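Local coordinates for RNA-binding protein RO60 (Deinococcus radiodurans, PDB 2NVO), which binds small RNAs that accumulate during recovery from ultraviolet irradiation and contributes to the resistance of the bacterium to that radiation, at residues F438-A450 against T468-Y482. Sequence-based numbering, arbitrary orientation.
Sequences FGGTDCAQPILWA and TWAGQVHPTVALDQY
Asp442 reaches across to the 468-474 loop with every atom of its side chain. Its CB lies at the edge of the Trp469 ring, near the ring plane, and CG, anti to the backbone N (chi1 -180°), carries the carboxylate to Gly471, where OD2 comes 3.5 Å from Gly471 CA. OD1 accepts the capping bond from Ala444 N, met from above the carboxylate plane, and a water that also binds Gly471 N and Val473 O; OD2 takes a second water, held by Val473 N. The buried carboxylate thus ties the turn before helix 445-452 to the opposite loop largely through solvent. Beside it, Trp469 N donates to Thr441 O (3.0 Å), while Gly440 CA approaches the indole obliquely.

Further along, helix segments 445-450 and 475-482 run nearly parallel, their axes 8.7 Å apart at 20°. Ile447 is a knob among Pro475, Ala478, Leu479 and Tyr482: CG2 lies 3.5 Å from Ala478 O, and CD1 meets Leu479 CD2 at 3.7 Å. Ala444 CB faces Ala478 CB at 4.1 Å, two small side chains that let the helices come close. Both helices pack on strand 491-496 through Ile447 and Pro475. The Thr441 side chain, hydrogen-bonded through OG1 to Asp370, lies about 6 Å from the calcium held by Ser372, Ser374 and Glu467; by similarity it probably binds metal in the MIDAS-like motif of this von Willebrand factor A domain.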
loop_
_atom_site.group_PDB
_atom_site.type_symbol
_atom_site.label_atom_id
_atom_site.label_comp_id
_atom_site.label_asym_id
_atom_site.label_seq_id
_atom_site.Cartn_x
_atom_site.Cartn_y
_atom_site.Cartn_z
ATOM N N PHE A 438 -8.815 -31.411 10.863
ATOM C CA PHE A 438 -8.942 -30.014 11.242
ATOM C C PHE A 438 -10.340 -29.822 11.776
ATOM O O PHE A 438 -11.182 -30.711 11.644
ATOM C CB PHE A 438 -8.685 -29.115 10.026
ATOM C CG PHE A 438 -9.569 -29.433 8.854
ATOM C CD1 PHE A 438 -10.832 -28.895 8.765
ATOM C CD2 PHE A 438 -9.139 -30.299 7.861
ATOM C CE1 PHE A 438 -11.666 -29.189 7.680
ATOM C CE2 PHE A 438 -9.963 -30.605 6.773
ATOM C CZ PHE A 438 -11.230 -30.042 6.685
ATOM N N GLY A 439 -10.588 -28.670 12.387
ATOM C CA GLY A 439 -11.916 -28.309 12.836
ATOM C C GLY A 439 -12.348 -27.029 12.156
ATOM O O GLY A 439 -11.608 -26.468 11.363
ATOM N N GLY A 440 -13.551 -26.574 12.465
ATOM C CA GLY A 440 -14.099 -25.378 11.865
ATOM C C GLY A 440 -13.262 -24.177 12.256
ATOM O O GLY A 440 -12.725 -24.111 13.361
ATOM N N THR A 441 -13.146 -23.217 11.354
ATOM C CA THR A 441 -12.367 -22.024 11.657
ATOM C C THR A 441 -13.216 -21.032 12.474
ATOM O O THR A 441 -13.772 -20.086 11.949
ATOM C CB THR A 441 -11.770 -21.401 10.390
ATOM O OG1 THR A 441 -10.855 -22.352 9.827
ATOM C CG2 THR A 441 -11.000 -20.131 10.760
ATOM N N ASP A 442 -13.292 -21.269 13.782
ATOM C CA ASP A 442 -14.169 -20.484 14.651
ATOM C C ASP A 442 -13.380 -19.350 15.301
ATOM O O ASP A 442 -12.566 -19.603 16.190
ATOM C CB ASP A 442 -14.737 -21.401 15.738
ATOM C CG ASP A 442 -15.667 -20.688 16.701
ATOM O OD1 ASP A 442 -15.844 -19.460 16.628
ATOM O OD2 ASP A 442 -16.238 -21.386 17.558
ATOM N N CYS A 443 -13.650 -18.119 14.882
ATOM C CA CYS A 443 -12.856 -16.981 15.323
ATOM C C CYS A 443 -13.096 -16.629 16.786
ATOM O O CYS A 443 -12.389 -15.799 17.330
ATOM C CB CYS A 443 -13.134 -15.749 14.463
ATOM S SG CYS A 443 -12.847 -15.974 12.649
ATOM N N ALA A 444 -14.115 -17.223 17.409
ATOM C CA ALA A 444 -14.352 -16.979 18.829
ATOM C C ALA A 444 -13.437 -17.853 19.670
ATOM O O ALA A 444 -13.048 -17.497 20.789
ATOM C CB ALA A 444 -15.818 -17.247 19.188
ATOM N N GLN A 445 -13.078 -18.994 19.119
ATOM C CA GLN A 445 -12.431 -20.048 19.878
ATOM C C GLN A 445 -11.034 -19.726 20.475
ATOM O O GLN A 445 -10.723 -20.151 21.600
ATOM C CB GLN A 445 -12.412 -21.324 19.038
ATOM C CG GLN A 445 -11.804 -22.513 19.745
ATOM C CD GLN A 445 -11.989 -23.797 18.966
ATOM O OE1 GLN A 445 -12.146 -23.785 17.741
ATOM N NE2 GLN A 445 -11.976 -24.919 19.674
ATOM N N PRO A 446 -10.187 -18.980 19.739
ATOM C CA PRO A 446 -8.893 -18.602 20.324
ATOM C C PRO A 446 -9.098 -17.741 21.567
ATOM O O PRO A 446 -8.314 -17.848 22.515
ATOM C CB PRO A 446 -8.231 -17.742 19.229
ATOM C CG PRO A 446 -8.903 -18.170 17.934
ATOM C CD PRO A 446 -10.346 -18.488 18.353
ATOM N N ILE A 447 -10.127 -16.902 21.539
ATOM C CA ILE A 447 -10.406 -15.991 22.640
ATOM C C ILE A 447 -10.995 -16.732 23.834
ATOM O O ILE A 447 -10.646 -16.456 24.983
ATOM C CB ILE A 447 -11.346 -14.872 22.204
ATOM C CG1 ILE A 447 -10.786 -14.175 20.966
ATOM C CG2 ILE A 447 -11.560 -13.858 23.344
ATOM C CD1 ILE A 447 -11.812 -13.398 20.215
ATOM N N LEU A 448 -11.909 -17.654 23.558
ATOM C CA LEU A 448 -12.440 -18.518 24.601
ATOM C C LEU A 448 -11.296 -19.341 25.211
ATOM O O LEU A 448 -11.179 -19.456 26.435
ATOM C CB LEU A 448 -13.524 -19.431 24.031
ATOM C CG LEU A 448 -14.781 -18.808 23.422
ATOM C CD1 LEU A 448 -15.596 -19.886 22.736
ATOM C CD2 LEU A 448 -15.653 -18.083 24.476
ATOM N N TRP A 449 -10.441 -19.903 24.360
ATOM C CA TRP A 449 -9.344 -20.736 24.821
ATOM C C TRP A 449 -8.394 -19.969 25.734
ATOM O O TRP A 449 -8.013 -20.468 26.787
ATOM C CB TRP A 449 -8.564 -21.314 23.646
ATOM C CG TRP A 449 -7.382 -22.165 24.052
ATOM C CD1 TRP A 449 -7.401 -23.495 24.376
ATOM C CD2 TRP A 449 -6.009 -21.754 24.127
ATOM N NE1 TRP A 449 -6.132 -23.932 24.664
ATOM C CE2 TRP A 449 -5.258 -22.887 24.529
ATOM C CE3 TRP A 449 -5.343 -20.533 23.920
ATOM C CZ2 TRP A 449 -3.879 -22.838 24.730
ATOM C CZ3 TRP A 449 -3.962 -20.487 24.113
ATOM C CH2 TRP A 449 -3.242 -21.637 24.506
ATOM N N ALA A 450 -8.004 -18.767 25.324
ATOM C CA ALA A 450 -7.049 -17.981 26.101
ATOM C C ALA A 450 -7.607 -17.650 27.491
ATOM O O ALA A 450 -6.869 -17.659 28.480
ATOM C CB ALA A 450 -6.661 -16.697 25.369
ATOM N N THR A 468 -14.267 -18.676 7.307
ATOM C CA THR A 468 -14.725 -18.521 8.677
ATOM C C THR A 468 -15.979 -19.393 8.853
ATOM O O THR A 468 -16.802 -19.530 7.950
ATOM C CB THR A 468 -15.065 -17.065 9.021
ATOM O OG1 THR A 468 -16.080 -16.580 8.129
ATOM C CG2 THR A 468 -13.818 -16.174 8.931
ATOM N N TRP A 469 -16.103 -19.977 10.033
ATOM C CA TRP A 469 -17.193 -20.882 10.340
ATOM C C TRP A 469 -17.730 -20.398 11.677
ATOM O O TRP A 469 -16.960 -20.203 12.618
ATOM C CB TRP A 469 -16.606 -22.283 10.472
ATOM C CG TRP A 469 -17.550 -23.331 10.911
ATOM C CD1 TRP A 469 -18.504 -23.939 10.154
ATOM C CD2 TRP A 469 -17.626 -23.918 12.210
ATOM N NE1 TRP A 469 -19.185 -24.864 10.910
ATOM C CE2 TRP A 469 -18.657 -24.875 12.177
ATOM C CE3 TRP A 469 -16.929 -23.716 13.408
ATOM C CZ2 TRP A 469 -19.019 -25.627 13.293
ATOM C CZ3 TRP A 469 -17.278 -24.469 14.515
ATOM C CH2 TRP A 469 -18.312 -25.413 14.451
ATOM N N ALA A 470 -19.037 -20.185 11.769
ATOM C CA ALA A 470 -19.628 -19.710 13.012
ATOM C C ALA A 470 -19.805 -20.839 14.031
ATOM O O ALA A 470 -20.400 -21.882 13.740
ATOM C CB ALA A 470 -20.952 -18.999 12.743
ATOM N N GLY A 471 -19.262 -20.626 15.224
ATOM C CA GLY A 471 -19.480 -21.535 16.328
ATOM C C GLY A 471 -20.696 -21.089 17.128
ATOM O O GLY A 471 -21.420 -20.188 16.712
ATOM N N GLN A 472 -20.905 -21.706 18.283
ATOM C CA GLN A 472 -22.066 -21.396 19.113
ATOM C C GLN A 472 -21.915 -20.063 19.860
ATOM O O GLN A 472 -22.907 -19.466 20.272
ATOM C CB GLN A 472 -22.318 -22.537 20.104
ATOM C CG GLN A 472 -22.860 -23.816 19.473
ATOM C CD GLN A 472 -24.370 -23.776 19.265
ATOM O OE1 GLN A 472 -24.869 -23.187 18.294
ATOM N NE2 GLN A 472 -25.109 -24.411 20.179
ATOM N N VAL A 473 -20.679 -19.600 20.039
ATOM C CA VAL A 473 -20.445 -18.302 20.679
ATOM C C VAL A 473 -19.863 -17.305 19.687
ATOM O O VAL A 473 -18.926 -17.631 18.962
ATOM C CB VAL A 473 -19.505 -18.430 21.899
ATOM C CG1 VAL A 473 -19.307 -17.084 22.558
ATOM C CG2 VAL A 473 -20.065 -19.422 22.908
ATOM N N HIS A 474 -20.423 -16.105 19.620
ATOM C CA HIS A 474 -19.888 -15.108 18.704
ATOM C C HIS A 474 -18.629 -14.511 19.316
ATOM O O HIS A 474 -18.526 -14.409 20.543
ATOM C CB HIS A 474 -20.905 -14.011 18.406
ATOM C CG HIS A 474 -20.507 -13.119 17.265
ATOM N ND1 HIS A 474 -19.834 -11.931 17.449
ATOM C CD2 HIS A 474 -20.675 -13.252 15.926
ATOM C CE1 HIS A 474 -19.606 -11.367 16.273
ATOM N NE2 HIS A 474 -20.112 -12.149 15.336
ATOM N N PRO A 475 -17.658 -14.136 18.467
ATOM C CA PRO A 475 -16.440 -13.509 18.982
ATOM C C PRO A 475 -16.707 -12.275 19.844
ATOM O O PRO A 475 -15.868 -11.993 20.682
ATOM C CB PRO A 475 -15.684 -13.120 17.710
ATOM C CG PRO A 475 -16.083 -14.199 16.721
ATOM C CD PRO A 475 -17.558 -14.440 17.025
ATOM N N THR A 476 -17.802 -11.545 19.627
ATOM C CA THR A 476 -18.092 -10.367 20.452
ATOM C C THR A 476 -18.324 -10.768 21.914
ATOM O O THR A 476 -17.811 -10.139 22.832
ATOM C CB THR A 476 -19.305 -9.524 19.928
ATOM O OG1 THR A 476 -20.458 -10.356 19.740
ATOM C CG2 THR A 476 -18.966 -8.842 18.615
ATOM N N VAL A 477 -19.122 -11.810 22.111
ATOM C CA VAL A 477 -19.359 -12.379 23.433
ATOM C C VAL A 477 -18.052 -12.916 24.021
ATOM O O VAL A 477 -17.731 -12.675 25.197
ATOM C CB VAL A 477 -20.433 -13.492 23.361
ATOM C CG1 VAL A 477 -20.453 -14.324 24.629
ATOM C CG2 VAL A 477 -21.797 -12.890 23.077
ATOM N N ALA A 478 -17.283 -13.616 23.188
ATOM C CA ALA A 478 -15.965 -14.102 23.589
ATOM C C ALA A 478 -15.078 -12.990 24.129
ATOM O O ALA A 478 -14.475 -13.136 25.185
ATOM C CB ALA A 478 -15.265 -14.835 22.425
ATOM N N LEU A 479 -14.985 -11.884 23.397
ATOM C CA LEU A 479 -14.128 -10.784 23.815
ATOM C C LEU A 479 -14.592 -10.152 25.135
ATOM O O LEU A 479 -13.761 -9.774 25.970
ATOM C CB LEU A 479 -14.045 -9.719 22.729
ATOM C CG LEU A 479 -13.209 -10.104 21.495
ATOM C CD1 LEU A 479 -13.515 -9.162 20.341
ATOM C CD2 LEU A 479 -11.726 -10.073 21.853
ATOM N N ASP A 480 -15.905 -10.018 25.291
ATOM C CA ASP A 480 -16.495 -9.550 26.546
ATOM C C ASP A 480 -16.123 -10.458 27.711
ATOM O O ASP A 480 -15.686 -9.980 28.752
ATOM C CB ASP A 480 -18.017 -9.474 26.429
ATOM C CG ASP A 480 -18.473 -8.429 25.427
ATOM O OD1 ASP A 480 -17.693 -7.494 25.146
ATOM O OD2 ASP A 480 -19.605 -8.536 24.923
ATOM N N GLN A 481 -16.310 -11.761 27.526
ATOM C CA GLN A 481 -15.964 -12.750 28.538
ATOM C C GLN A 481 -14.492 -12.712 28.930
ATOM O O GLN A 481 -14.161 -12.871 30.106
ATOM C CB GLN A 481 -16.393 -14.155 28.110
ATOM C CG GLN A 481 -17.898 -14.350 28.126
ATOM C CD GLN A 481 -18.330 -15.721 27.637
ATOM O OE1 GLN A 481 -17.505 -16.607 27.414
ATOM N NE2 GLN A 481 -19.632 -15.900 27.467
ATOM N N TYR A 482 -13.610 -12.475 27.962
ATOM C CA TYR A 482 -12.181 -12.377 28.254
ATOM C C TYR A 482 -11.917 -11.166 29.145
ATOM O O TYR A 482 -11.233 -11.268 30.158
ATOM C CB TYR A 482 -11.354 -12.254 26.964
ATOM C CG TYR A 482 -9.857 -12.272 27.203
ATOM C CD1 TYR A 482 -9.114 -13.434 27.047
ATOM C CD2 TYR A 482 -9.196 -11.124 27.592
ATOM C CE1 TYR A 482 -7.725 -13.435 27.279
ATOM C CE2 TYR A 482 -7.838 -11.113 27.816
ATOM C CZ TYR A 482 -7.107 -12.264 27.666
ATOM O OH TYR A 482 -5.755 -12.208 27.912
HETATM O O HOH W 1 -17.893 -20.372 19.312
HETATM O O HOH W 2 -18.128 -18.212 16.309
HETATM O O HOH W 3 -15.906 -17.604 12.928
HETATM O O HOH W 4 -13.099 -15.451 26.246
#